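Universal stress protein A-like protein (Arabidopsis thaliana, PDB 2GM3) binds adenosine monophosphate in a universal stress protein fold, though its wider cellular role remains undefined. Local coordinates at residues Met9-Ala14 with Asp126-Gly131; Ser26-Phe31 with Leu89-Asn94; Lys47-His52 with Glu104-Thr109; Pro112-Cys117 with Ser147-Lys152. One frame throughout, in Å; residues are numbered along the deposited sequence.

Contact 1 of 4, residues Met9-Ala14 with Asp126-Gly131; sequences MVAVNA and DFLVVG. With AMP (adenosine monophosphate), chain G.
Met9 and Val129 meet through the shortest of three backbone hydrogen bonds, Val129 N to Met9 O at 2.6 Å. The same pattern is continued by Met9 N to Phe127 O at 2.8 Å and by Ala11 N to Val129 O at 3.0 Å, so Val129 gives its N-H to Met9 and its carbonyl to Ala11, as a residue in parallel pairing does. Apolar contacts follow on both faces. Met9, a selenomethionine, runs alongside Leu128; its chain bends at the selenium (chi3 117°), bringing CE to 3.6 Å from Leu128 CD1. Helix 112-123 covers this face through Ile116. On the other face, Val10 CG2 rests 4.1 Å from Val129 CB, with Ala30 and Thr34 of helix 25-39 lying over Val129. Strand 6-11 is the central strand of the parallel alpha/beta sheet of the universal stress protein fold, strand 127-132 is its neighbour, and AMP sits where their C-terminal ends part. The ribose hydroxyl O2' bridges the split: it donates to Ala11 O at 2.6 Å and accepts from Gly131 N at 3.0 Å. Asn13 packs against the nucleotide, its CB 3.4 Å from AMP C5, while OD1 is hydrogen-bonded to Ser24 OG. Shortening Asn13 to alanine would keep CB against the base but would probably leave the Ser24 hydroxyl without this acceptor and open a gap beside N7 and the ribose.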
# COMPACT_ATOMS: atom_id res chain seq x y z
N MSE A 9 4.45 2.52 -8.85
CA MSE A 9 5.79 3.03 -8.54
C MSE A 9 6.42 2.22 -7.42
O MSE A 9 5.78 2.03 -6.39
CB MSE A 9 5.75 4.49 -8.14
CG MSE A 9 7.17 5.08 -8.05
SE MSE A 9 7.18 6.99 -7.95
CE MSE A 9 7.94 7.10 -6.33
N VAL A 10 7.63 1.73 -7.63
CA VAL A 10 8.30 0.86 -6.66
C VAL A 10 9.61 1.50 -6.30
O VAL A 10 10.44 1.70 -7.17
CB VAL A 10 8.55 -0.54 -7.21
CG1 VAL A 10 9.25 -1.39 -6.18
CG2 VAL A 10 7.24 -1.22 -7.64
N ALA A 11 9.78 1.87 -5.04
CA ALA A 11 10.93 2.58 -4.58
C ALA A 11 11.97 1.53 -4.19
O ALA A 11 11.74 0.73 -3.28
CB ALA A 11 10.55 3.44 -3.39
N VAL A 12 13.11 1.53 -4.88
CA VAL A 12 14.13 0.49 -4.68
C VAL A 12 15.45 1.09 -4.23
O VAL A 12 15.86 2.18 -4.68
CB VAL A 12 14.33 -0.39 -5.94
CG1 VAL A 12 13.00 -1.06 -6.39
CG2 VAL A 12 14.91 0.39 -7.09
N ASN A 13 16.10 0.40 -3.30
CA ASN A 13 17.39 0.84 -2.81
C ASN A 13 18.34 -0.34 -2.62
O ASN A 13 17.93 -1.52 -2.72
CB ASN A 13 17.22 1.62 -1.52
CG ASN A 13 16.66 0.76 -0.41
OD1 ASN A 13 15.71 -0.03 -0.60
ND2 ASN A 13 17.23 0.91 0.76
N ALA A 14 19.61 -0.01 -2.35
CA ALA A 14 20.67 -0.99 -2.24
C ALA A 14 20.73 -1.55 -0.83
O ALA A 14 20.39 -0.87 0.11
CB ALA A 14 22.01 -0.35 -2.64
N ASP A 126 -0.40 5.21 -9.97
CA ASP A 126 -1.64 4.94 -9.33
C ASP A 126 -1.37 4.62 -7.86
O ASP A 126 -2.13 5.03 -7.00
CB ASP A 126 -2.36 3.82 -10.04
CG ASP A 126 -2.77 4.21 -11.44
OD1 ASP A 126 -3.61 5.12 -11.61
OD2 ASP A 126 -2.26 3.59 -12.39
N PHE A 127 -0.28 3.90 -7.60
CA PHE A 127 0.20 3.73 -6.26
C PHE A 127 1.70 3.58 -6.12
O PHE A 127 2.40 3.29 -7.09
CB PHE A 127 -0.56 2.64 -5.51
CG PHE A 127 -0.33 1.23 -5.99
CD1 PHE A 127 0.39 0.34 -5.21
CD2 PHE A 127 -0.93 0.76 -7.15
CE1 PHE A 127 0.56 -1.00 -5.61
CE2 PHE A 127 -0.77 -0.54 -7.56
CZ PHE A 127 -0.02 -1.43 -6.79
N LEU A 128 2.17 3.73 -4.88
CA LEU A 128 3.57 3.61 -4.51
C LEU A 128 3.77 2.36 -3.65
O LEU A 128 3.05 2.16 -2.67
CB LEU A 128 3.96 4.86 -3.70
CG LEU A 128 5.32 4.95 -3.01
CD1 LEU A 128 6.44 4.75 -4.05
CD2 LEU A 128 5.49 6.25 -2.30
N VAL A 129 4.72 1.52 -4.03
CA VAL A 129 5.13 0.41 -3.20
C VAL A 129 6.50 0.71 -2.57
O VAL A 129 7.46 1.06 -3.27
CB VAL A 129 5.25 -0.88 -4.02
CG1 VAL A 129 5.71 -2.02 -3.14
CG2 VAL A 129 3.94 -1.24 -4.71
N VAL A 130 6.57 0.60 -1.25
CA VAL A 130 7.81 0.71 -0.54
C VAL A 130 7.89 -0.50 0.34
O VAL A 130 6.87 -0.98 0.86
CB VAL A 130 7.90 2.03 0.34
CG1 VAL A 130 7.98 3.27 -0.56
CG2 VAL A 130 6.70 2.15 1.28
N GLY A 131 9.11 -1.00 0.50
CA GLY A 131 9.41 -1.97 1.51
C GLY A 131 9.43 -1.22 2.83
O GLY A 131 9.28 0.01 2.84
P AMP G . 12.20 2.11 5.74
O1P AMP G . 13.27 3.04 5.65
O2P AMP G . 12.57 0.79 6.30
O3P AMP G . 10.95 2.58 6.31
O5' AMP G . 11.74 1.73 4.27
C5' AMP G . 12.62 1.05 3.41
C4' AMP G . 12.08 1.26 2.02
O4' AMP G . 12.18 2.66 1.60
C3' AMP G . 12.83 0.48 0.98
O3' AMP G . 12.29 -0.88 0.96
C2' AMP G . 12.44 1.23 -0.28
O2' AMP G . 11.17 0.76 -0.73
C1' AMP G . 12.35 2.68 0.19
N9 AMP G . 13.67 3.31 0.04
C8 AMP G . 14.63 3.47 0.98
N7 AMP G . 15.69 4.10 0.43
C5 AMP G . 15.38 4.37 -0.85
C6 AMP G . 16.04 5.01 -1.91
N6 AMP G . 17.25 5.51 -1.81
N1 AMP G . 15.41 5.09 -3.08
C2 AMP G . 14.20 4.60 -3.28
N3 AMP G . 13.54 4.00 -2.31
C4 AMP G . 14.10 3.87 -1.09

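Contact 2 of 4, residues Ser26-Phe31 with Leu89-Asn94; sequences SCKRAF and LEFFVN. With AMP (adenosine monophosphate), chain G.
Phe31 and Phe92 meet across two helix segments that run almost parallel, their axes 12.1 Å apart at an angle of 18°. At that separation the gap is bridged by large side chains, and no hydrogen bond crosses it. The two phenylalanines form a T-shaped pair: the edge of Phe92 is directed at the face of Phe31, the planes are 72° apart, and Phe92 CD2 stands over the centre of the Phe31 ring, 3.4 Å from its CG. The two side chains run antiparallel past one another, Phe31 extending with CG trans to its backbone N (chi1 177°) to lay its ring beneath that edge. With an alanine here, the edge of Phe92 would probably lose the ring face it rests on, leaving a gap between the helices. Cys27 SG approaches the Phe92 ring obliquely, a sulfur-aromatic contact 3.7 Å from CZ. Lys28 lies athwart Phe91, its CE 3.9 Å from Phe91 CZ, while Phe91 turns its CD2 over one face of the Phe92 ring. At the start of the first segment, Ser26 OG accepts a hydrogen bond from AMP O3' at 2.7 Å, so the helix that carries the aromatic contact also holds the ribose. Helices 25-39 and 81-99 thus lie side by side on one face of the parallel sheet, with Leu50 of strand 46-54 beneath both Phe31 and Phe92.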
# COMPACT_ATOMS: atom_id res chain seq x y z
N SER A 26 14.23 -5.42 1.90
CA SER A 26 12.87 -4.96 2.02
C SER A 26 12.24 -4.58 0.68
O SER A 26 11.08 -4.91 0.38
CB SER A 26 12.77 -3.85 3.08
OG SER A 26 13.38 -2.67 2.63
N CYS A 27 13.00 -3.89 -0.16
CA CYS A 27 12.42 -3.44 -1.42
C CYS A 27 12.35 -4.62 -2.37
O CYS A 27 11.50 -4.65 -3.23
CB CYS A 27 13.18 -2.26 -2.02
SG CYS A 27 14.69 -2.73 -2.95
N LYS A 28 13.20 -5.60 -2.18
CA LYS A 28 13.18 -6.78 -2.99
C LYS A 28 11.92 -7.57 -2.65
O LYS A 28 11.18 -8.01 -3.56
CB LYS A 28 14.42 -7.63 -2.71
CG LYS A 28 14.72 -8.65 -3.80
CD LYS A 28 15.97 -9.52 -3.49
CE LYS A 28 15.89 -10.83 -4.25
NZ LYS A 28 17.18 -11.61 -4.20
N ARG A 29 11.70 -7.78 -1.36
CA ARG A 29 10.51 -8.43 -0.89
C ARG A 29 9.28 -7.67 -1.38
O ARG A 29 8.33 -8.28 -1.90
CB ARG A 29 10.51 -8.54 0.65
CG ARG A 29 9.19 -9.02 1.20
CD ARG A 29 8.86 -10.42 0.64
NE ARG A 29 10.03 -11.27 0.74
CZ ARG A 29 10.42 -12.12 -0.20
NH1 ARG A 29 9.71 -12.26 -1.32
NH2 ARG A 29 11.52 -12.82 -0.00
N ALA A 30 9.33 -6.35 -1.24
CA ALA A 30 8.24 -5.49 -1.68
C ALA A 30 7.91 -5.67 -3.17
O ALA A 30 6.74 -5.79 -3.54
CB ALA A 30 8.59 -4.06 -1.41
N PHE A 31 8.95 -5.67 -4.00
CA PHE A 31 8.80 -5.86 -5.44
C PHE A 31 8.27 -7.26 -5.74
O PHE A 31 7.30 -7.40 -6.45
CB PHE A 31 10.15 -5.71 -6.11
CG PHE A 31 10.14 -5.96 -7.58
CD1 PHE A 31 9.84 -4.93 -8.48
CD2 PHE A 31 10.54 -7.21 -8.09
CE1 PHE A 31 9.87 -5.16 -9.84
CE2 PHE A 31 10.60 -7.44 -9.45
CZ PHE A 31 10.27 -6.41 -10.33
N LEU A 89 18.71 -0.78 -10.65
CA LEU A 89 17.67 -0.67 -11.66
C LEU A 89 17.66 -1.84 -12.62
O LEU A 89 16.61 -2.36 -12.95
CB LEU A 89 17.91 0.59 -12.48
CG LEU A 89 17.04 1.77 -12.07
CD1 LEU A 89 16.73 1.85 -10.60
CD2 LEU A 89 17.72 3.01 -12.62
N GLU A 90 18.84 -2.22 -13.09
CA GLU A 90 18.99 -3.32 -14.00
C GLU A 90 18.51 -4.66 -13.41
O GLU A 90 17.92 -5.49 -14.13
CB GLU A 90 20.44 -3.42 -14.46
CG GLU A 90 20.65 -4.43 -15.56
CD GLU A 90 22.07 -4.47 -16.07
OE1 GLU A 90 22.99 -3.89 -15.46
OE2 GLU A 90 22.28 -5.12 -17.12
N PHE A 91 18.75 -4.87 -12.12
CA PHE A 91 18.22 -6.06 -11.45
C PHE A 91 16.69 -6.15 -11.55
O PHE A 91 16.18 -7.17 -11.95
CB PHE A 91 18.68 -6.20 -9.98
CG PHE A 91 17.96 -7.29 -9.23
CD1 PHE A 91 18.43 -8.61 -9.26
CD2 PHE A 91 16.79 -7.01 -8.49
CE1 PHE A 91 17.74 -9.64 -8.57
CE2 PHE A 91 16.09 -8.03 -7.80
CZ PHE A 91 16.58 -9.34 -7.84
N PHE A 92 16.00 -5.05 -11.29
CA PHE A 92 14.53 -5.06 -11.30
C PHE A 92 13.93 -5.04 -12.69
O PHE A 92 12.87 -5.61 -12.91
CB PHE A 92 13.96 -3.91 -10.46
CG PHE A 92 14.20 -4.09 -8.99
CD1 PHE A 92 15.28 -3.46 -8.37
CD2 PHE A 92 13.35 -4.89 -8.22
CE1 PHE A 92 15.50 -3.61 -7.00
CE2 PHE A 92 13.56 -5.05 -6.85
CZ PHE A 92 14.64 -4.43 -6.23
N VAL A 93 14.63 -4.40 -13.62
CA VAL A 93 14.18 -4.32 -14.99
C VAL A 93 14.27 -5.73 -15.61
O VAL A 93 13.39 -6.15 -16.36
CB VAL A 93 14.96 -3.21 -15.72
CG1 VAL A 93 14.94 -3.36 -17.30
CG2 VAL A 93 14.43 -1.84 -15.24
N ASN A 94 15.30 -6.47 -15.23
CA ASN A 94 15.42 -7.85 -15.69
C ASN A 94 14.29 -8.70 -15.14
O ASN A 94 13.75 -9.54 -15.87
CB ASN A 94 16.78 -8.42 -15.33
CG ASN A 94 17.83 -8.06 -16.36
OD1 ASN A 94 17.72 -8.42 -17.52
ND2 ASN A 94 18.86 -7.36 -15.93
P AMP G . 12.20 2.11 5.74
O1P AMP G . 13.27 3.04 5.65
O2P AMP G . 12.57 0.79 6.30
O3P AMP G . 10.95 2.58 6.31
O5' AMP G . 11.74 1.73 4.27
C5' AMP G . 12.62 1.05 3.41
C4' AMP G . 12.08 1.26 2.02
O4' AMP G . 12.18 2.66 1.60
C3' AMP G . 12.83 0.48 0.98
O3' AMP G . 12.29 -0.88 0.96
C2' AMP G . 12.44 1.23 -0.28
O2' AMP G . 11.17 0.76 -0.73
C1' AMP G . 12.35 2.68 0.19
N9 AMP G . 13.67 3.31 0.04
C8 AMP G . 14.63 3.47 0.98
N7 AMP G . 15.69 4.10 0.43
C5 AMP G . 15.38 4.37 -0.85
C6 AMP G . 16.04 5.01 -1.91
N6 AMP G . 17.25 5.51 -1.81
N1 AMP G . 15.41 5.09 -3.08
C2 AMP G . 14.20 4.60 -3.28
N3 AMP G . 13.54 4.00 -2.31
C4 AMP G . 14.10 3.87 -1.09

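Contact 3 of 4, residues Lys47-His52 with Glu104-Thr109; sequences KILLLH and EAWIKT
Leu50 lies opposite Ala105 and bonds to the residues flanking it: its N donates to Glu104 O at 2.6 Å and its O accepts from Trp106 N at 3.0 Å. His52 repeats the pattern, taking Trp106 O with its N and offering its own O to Lys108 N, both at 3.1 Å; Glu104 N to Ile48 O completes the five backbone bonds. The carbonyls of Leu50 and His52 also receive the CA-H groups of Ala105 and Ile107. This regular parallel pairing joins strand 46-54 to strand 102-109, the outermost on this side of the five-stranded sheet within the chain. Trp106 NE1 is hydrogen-bonded to Glu119 of helix 112-123, and His52 ND1 to the carbonyl of Val12, an AMP-binding residue. At the other end, Lys47 NZ and Glu104 OE2 form a long salt bridge of 3.8 Å. The Trp106 indole folds back over its neighbour strand, CG wedged between the backbone N and carbonyl carbon (chi1 71°): Leu50 O lies above one ring face, toward the rim, and Leu49 CB at the ring edge, 3.9 Å from CZ3. Leu51 CD1 reaches NE1 at 3.5 Å. On the sheet face of Ala105 and His52, Leu50 CB meets Ala105 CB at 3.7 Å.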
# COMPACT_ATOMS: atom_id res chain seq x y z
N LYS A 47 1.93 -1.59 -14.99
CA LYS A 47 3.21 -1.08 -15.44
C LYS A 47 4.04 -0.67 -14.20
O LYS A 47 3.57 0.05 -13.34
CB LYS A 47 2.99 0.12 -16.37
CG LYS A 47 4.26 0.75 -16.87
CD LYS A 47 4.04 1.75 -17.97
CE LYS A 47 5.38 2.35 -18.39
NZ LYS A 47 5.37 2.78 -19.84
N ILE A 48 5.26 -1.15 -14.12
CA ILE A 48 6.07 -0.90 -12.95
C ILE A 48 7.00 0.28 -13.21
O ILE A 48 7.70 0.34 -14.24
CB ILE A 48 6.87 -2.13 -12.61
CG1 ILE A 48 5.92 -3.34 -12.49
CG2 ILE A 48 7.69 -1.90 -11.35
CD1 ILE A 48 4.76 -3.25 -11.46
N LEU A 49 6.97 1.25 -12.30
CA LEU A 49 7.85 2.42 -12.41
C LEU A 49 8.88 2.30 -11.27
O LEU A 49 8.53 2.42 -10.12
CB LEU A 49 7.03 3.72 -12.33
CG LEU A 49 5.89 3.82 -13.33
CD1 LEU A 49 5.01 4.96 -12.98
CD2 LEU A 49 6.41 4.01 -14.75
N LEU A 50 10.12 2.00 -11.62
CA LEU A 50 11.14 1.74 -10.63
C LEU A 50 11.94 2.98 -10.37
O LEU A 50 12.58 3.50 -11.27
CB LEU A 50 12.06 0.64 -11.12
CG LEU A 50 11.47 -0.75 -11.33
CD1 LEU A 50 12.29 -1.47 -12.32
CD2 LEU A 50 11.45 -1.52 -9.93
N LEU A 51 11.88 3.48 -9.14
CA LEU A 51 12.64 4.65 -8.79
C LEU A 51 13.69 4.35 -7.72
O LEU A 51 13.38 3.79 -6.66
CB LEU A 51 11.71 5.75 -8.34
CG LEU A 51 12.37 6.91 -7.61
CD1 LEU A 51 13.14 7.85 -8.52
CD2 LEU A 51 11.28 7.68 -6.87
N HIS A 52 14.94 4.74 -8.02
CA HIS A 52 16.00 4.73 -7.03
C HIS A 52 16.40 6.13 -6.70
O HIS A 52 16.67 6.94 -7.59
CB HIS A 52 17.24 3.99 -7.54
CG HIS A 52 18.39 4.05 -6.60
ND1 HIS A 52 18.38 3.42 -5.38
CD2 HIS A 52 19.58 4.69 -6.69
CE1 HIS A 52 19.53 3.65 -4.76
NE2 HIS A 52 20.28 4.40 -5.54
N GLU A 104 9.49 1.04 -16.34
CA GLU A 104 10.35 2.18 -16.55
C GLU A 104 11.16 2.35 -15.30
O GLU A 104 10.64 2.28 -14.20
CB GLU A 104 9.52 3.42 -16.77
CG GLU A 104 8.84 3.41 -18.10
CD GLU A 104 8.39 4.79 -18.56
OE1 GLU A 104 8.01 5.64 -17.72
OE2 GLU A 104 8.42 5.02 -19.77
N ALA A 105 12.46 2.57 -15.46
CA ALA A 105 13.30 2.70 -14.28
C ALA A 105 14.21 3.89 -14.43
O ALA A 105 14.76 4.11 -15.50
CB ALA A 105 14.11 1.43 -14.07
N TRP A 106 14.34 4.66 -13.36
CA TRP A 106 15.25 5.80 -13.40
C TRP A 106 15.73 6.17 -12.01
O TRP A 106 15.24 5.65 -10.98
CB TRP A 106 14.58 6.98 -14.07
CG TRP A 106 13.53 7.56 -13.25
CD1 TRP A 106 13.63 8.66 -12.47
CD2 TRP A 106 12.20 7.07 -13.09
NE1 TRP A 106 12.47 8.89 -11.82
CE2 TRP A 106 11.55 7.94 -12.19
CE3 TRP A 106 11.49 5.99 -13.63
CZ2 TRP A 106 10.20 7.77 -11.81
CZ3 TRP A 106 10.14 5.83 -13.26
CH2 TRP A 106 9.52 6.71 -12.35
N ILE A 107 16.68 7.10 -12.00
CA ILE A 107 17.33 7.56 -10.80
C ILE A 107 17.08 9.04 -10.64
O ILE A 107 17.13 9.79 -11.61
CB ILE A 107 18.84 7.27 -10.90
CG1 ILE A 107 19.05 5.74 -10.90
CG2 ILE A 107 19.59 7.96 -9.74
CD1 ILE A 107 20.46 5.23 -11.15
N LYS A 108 16.77 9.45 -9.42
CA LYS A 108 16.73 10.85 -9.03
C LYS A 108 17.71 11.04 -7.88
O LYS A 108 18.08 10.08 -7.21
CB LYS A 108 15.31 11.23 -8.62
CG LYS A 108 14.34 11.31 -9.80
CD LYS A 108 14.57 12.57 -10.63
CE LYS A 108 13.66 12.59 -11.84
NZ LYS A 108 14.04 13.71 -12.79
N THR A 109 18.15 12.27 -7.66
CA THR A 109 19.10 12.55 -6.60
C THR A 109 18.45 13.36 -5.48
O THR A 109 17.54 14.16 -5.72
CB THR A 109 20.35 13.29 -7.21
OG1 THR A 109 20.92 12.48 -8.25
CG2 THR A 109 21.44 13.58 -6.16

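Contact 4 of 4, residues Pro112-Cys117 with Ser147-Lys152. With AMP (adenosine monophosphate), chain G.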
# COMPACT_ATOMS: atom_id res chain seq x y z
N PRO A 112 16.02 10.63 -0.16
CA PRO A 112 15.10 9.61 -0.68
C PRO A 112 13.60 9.82 -0.36
O PRO A 112 12.79 9.75 -1.28
CB PRO A 112 15.64 8.30 -0.09
CG PRO A 112 17.09 8.56 0.08
CD PRO A 112 17.18 10.02 0.49
N LYS A 113 13.24 10.08 0.89
CA LYS A 113 11.82 10.21 1.23
C LYS A 113 11.17 11.44 0.56
O LYS A 113 10.04 11.35 0.06
CB LYS A 113 11.63 10.26 2.74
CG LYS A 113 12.59 11.16 3.41
CD LYS A 113 12.09 11.57 4.73
CE LYS A 113 12.69 12.89 5.16
NZ LYS A 113 13.91 12.57 5.89
N ASP A 114 11.89 12.56 0.54
CA ASP A 114 11.44 13.78 -0.12
C ASP A 114 11.27 13.54 -1.63
O ASP A 114 10.26 13.93 -2.23
CB ASP A 114 12.45 14.94 0.10
CG ASP A 114 12.29 15.63 1.48
OD1 ASP A 114 11.21 15.48 2.12
OD2 ASP A 114 13.24 16.34 1.91
N VAL A 115 12.28 12.91 -2.23
CA VAL A 115 12.32 12.70 -3.68
C VAL A 115 11.24 11.74 -4.13
O VAL A 115 10.56 11.99 -5.13
CB VAL A 115 13.72 12.23 -4.18
CG1 VAL A 115 13.63 11.74 -5.59
CG2 VAL A 115 14.71 13.36 -4.10
N ILE A 116 11.07 10.65 -3.39
CA ILE A 116 10.00 9.69 -3.68
C ILE A 116 8.67 10.43 -3.76
O ILE A 116 7.92 10.24 -4.72
CB ILE A 116 9.87 8.58 -2.61
CG1 ILE A 116 11.12 7.72 -2.60
CG2 ILE A 116 8.58 7.75 -2.84
CD1 ILE A 116 11.11 6.71 -1.48
N CYS A 117 8.41 11.29 -2.77
CA CYS A 117 7.19 12.09 -2.76
C CYS A 117 7.12 13.10 -3.89
O CYS A 117 6.05 13.33 -4.45
CB CYS A 117 7.00 12.79 -1.40
SG CYS A 117 6.54 11.60 -0.12
N SER A 147 9.69 4.66 4.57
CA SER A 147 8.35 4.13 4.34
C SER A 147 7.29 4.91 5.11
O SER A 147 6.23 5.17 4.57
CB SER A 147 8.24 2.63 4.63
OG SER A 147 8.43 2.33 6.02
N ALA A 148 7.56 5.26 6.36
CA ALA A 148 6.60 6.01 7.17
C ALA A 148 6.37 7.42 6.62
O ALA A 148 5.27 7.94 6.70
CB ALA A 148 7.08 6.10 8.63
N PHE A 149 7.42 8.05 6.11
CA PHE A 149 7.27 9.37 5.49
C PHE A 149 6.41 9.30 4.24
O PHE A 149 5.55 10.15 4.05
CB PHE A 149 8.64 9.95 5.14
CG PHE A 149 8.59 11.39 4.69
CD1 PHE A 149 8.66 12.43 5.63
CD2 PHE A 149 8.52 11.71 3.34
CE1 PHE A 149 8.64 13.77 5.23
CE2 PHE A 149 8.50 13.05 2.93
CZ PHE A 149 8.57 14.08 3.87
N CYS A 150 6.63 8.28 3.43
CA CYS A 150 5.83 8.11 2.22
C CYS A 150 4.32 7.92 2.49
O CYS A 150 3.47 8.59 1.87
CB CYS A 150 6.43 6.99 1.37
SG CYS A 150 8.10 7.43 0.75
N VAL A 151 4.01 7.04 3.43
CA VAL A 151 2.64 6.72 3.80
C VAL A 151 1.94 7.99 4.24
O VAL A 151 0.78 8.23 3.90
CB VAL A 151 2.64 5.70 4.98
CG1 VAL A 151 1.28 5.64 5.68
CG2 VAL A 151 3.10 4.34 4.47
N LYS A 152 2.68 8.82 4.98
CA LYS A 152 2.14 10.03 5.54
C LYS A 152 2.00 11.10 4.44
O LYS A 152 1.02 11.85 4.41
CB LYS A 152 3.04 10.46 6.70
CG LYS A 152 2.76 11.78 7.33
CD LYS A 152 3.63 11.97 8.59
CE LYS A 152 3.62 13.45 9.06
NZ LYS A 152 4.22 13.71 10.40
P AMP G . 12.20 2.11 5.74
O1P AMP G . 13.27 3.04 5.65
O2P AMP G . 12.57 0.79 6.30
O3P AMP G . 10.95 2.58 6.31
O5' AMP G . 11.74 1.73 4.27
C5' AMP G . 12.62 1.05 3.41
C4' AMP G . 12.08 1.26 2.02
O4' AMP G . 12.18 2.66 1.60
C3' AMP G . 12.83 0.48 0.98
O3' AMP G . 12.29 -0.88 0.96
C2' AMP G . 12.44 1.23 -0.28
O2' AMP G . 11.17 0.76 -0.73
C1' AMP G . 12.35 2.68 0.19
N9 AMP G . 13.67 3.31 0.04
C8 AMP G . 14.63 3.47 0.98
N7 AMP G . 15.69 4.10 0.43
C5 AMP G . 15.38 4.37 -0.85
C6 AMP G . 16.04 5.01 -1.91
N6 AMP G . 17.25 5.51 -1.81
N1 AMP G . 15.41 5.09 -3.08
C2 AMP G . 14.20 4.60 -3.28
N3 AMP G . 13.54 4.00 -2.31
C4 AMP G . 14.10 3.87 -1.09
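Lys113 is draped across Phe149, and its chain can be followed over the ring atom by atom. CB lies 3.5 Å from Phe149 CD2. CG, held between the backbone N and the carbonyl carbon (chi1 45°), remains near the same CD2, and CD settles over the ring face in a CH-pi contact, 3.7 Å from the centroid and displaced toward the rim. CE passes above CD1 and CE1 at 4.1 Å from each, after which the bend at chi4 leads NZ away: it forms a salt bridge with Asp111, and any cation-pi attraction to the ring is weak at best. At the far end of the ring Asp114 OD1 approaches CZ to 3.5 Å, and Cys117 SG makes an oblique sulfur-aromatic contact with CE2 at 3.9 Å. Deeper down, Ile116 CG2 packs on Cys150 SG at 3.6 Å, while Ile116 CD1 turns to the adenine of AMP. Ser147 grips the phosphate oxygen O3P through both its backbone N and its OG, the latter at 2.5 Å. Helices 112-123 and 146-153, inclined at 31° in these segments, lie together on one face of the sheet, where Ile116 and Cys150 both rest on Leu128 of strand 127-132 and Ile116 also reaches Met9 and Ala11 of strand 6-11.

Overall arrangement
From the N terminus, strand 6-11 opens the widest loop, which closes when contact 1 pairs it with strand 127-132. Contacts 2 and 3 are both nested within this loop. They cross each other, since the chain passes through helix 25-39, strand 46-54, helix 81-99 and strand 102-109 in turn, and they touch where Leu89, Phe92 and Val93 rest on the strands of contact 3. Contact 4 opens after contacts 2 and 3 have closed and crosses contact 1. Contacts 1 and 3 share the sheet through neighbouring strands 6-11 and 46-54; contacts 2 and 4 tie helices together on its two faces. All four contacts border the AMP pocket, contact 3 through Leu51 and His52.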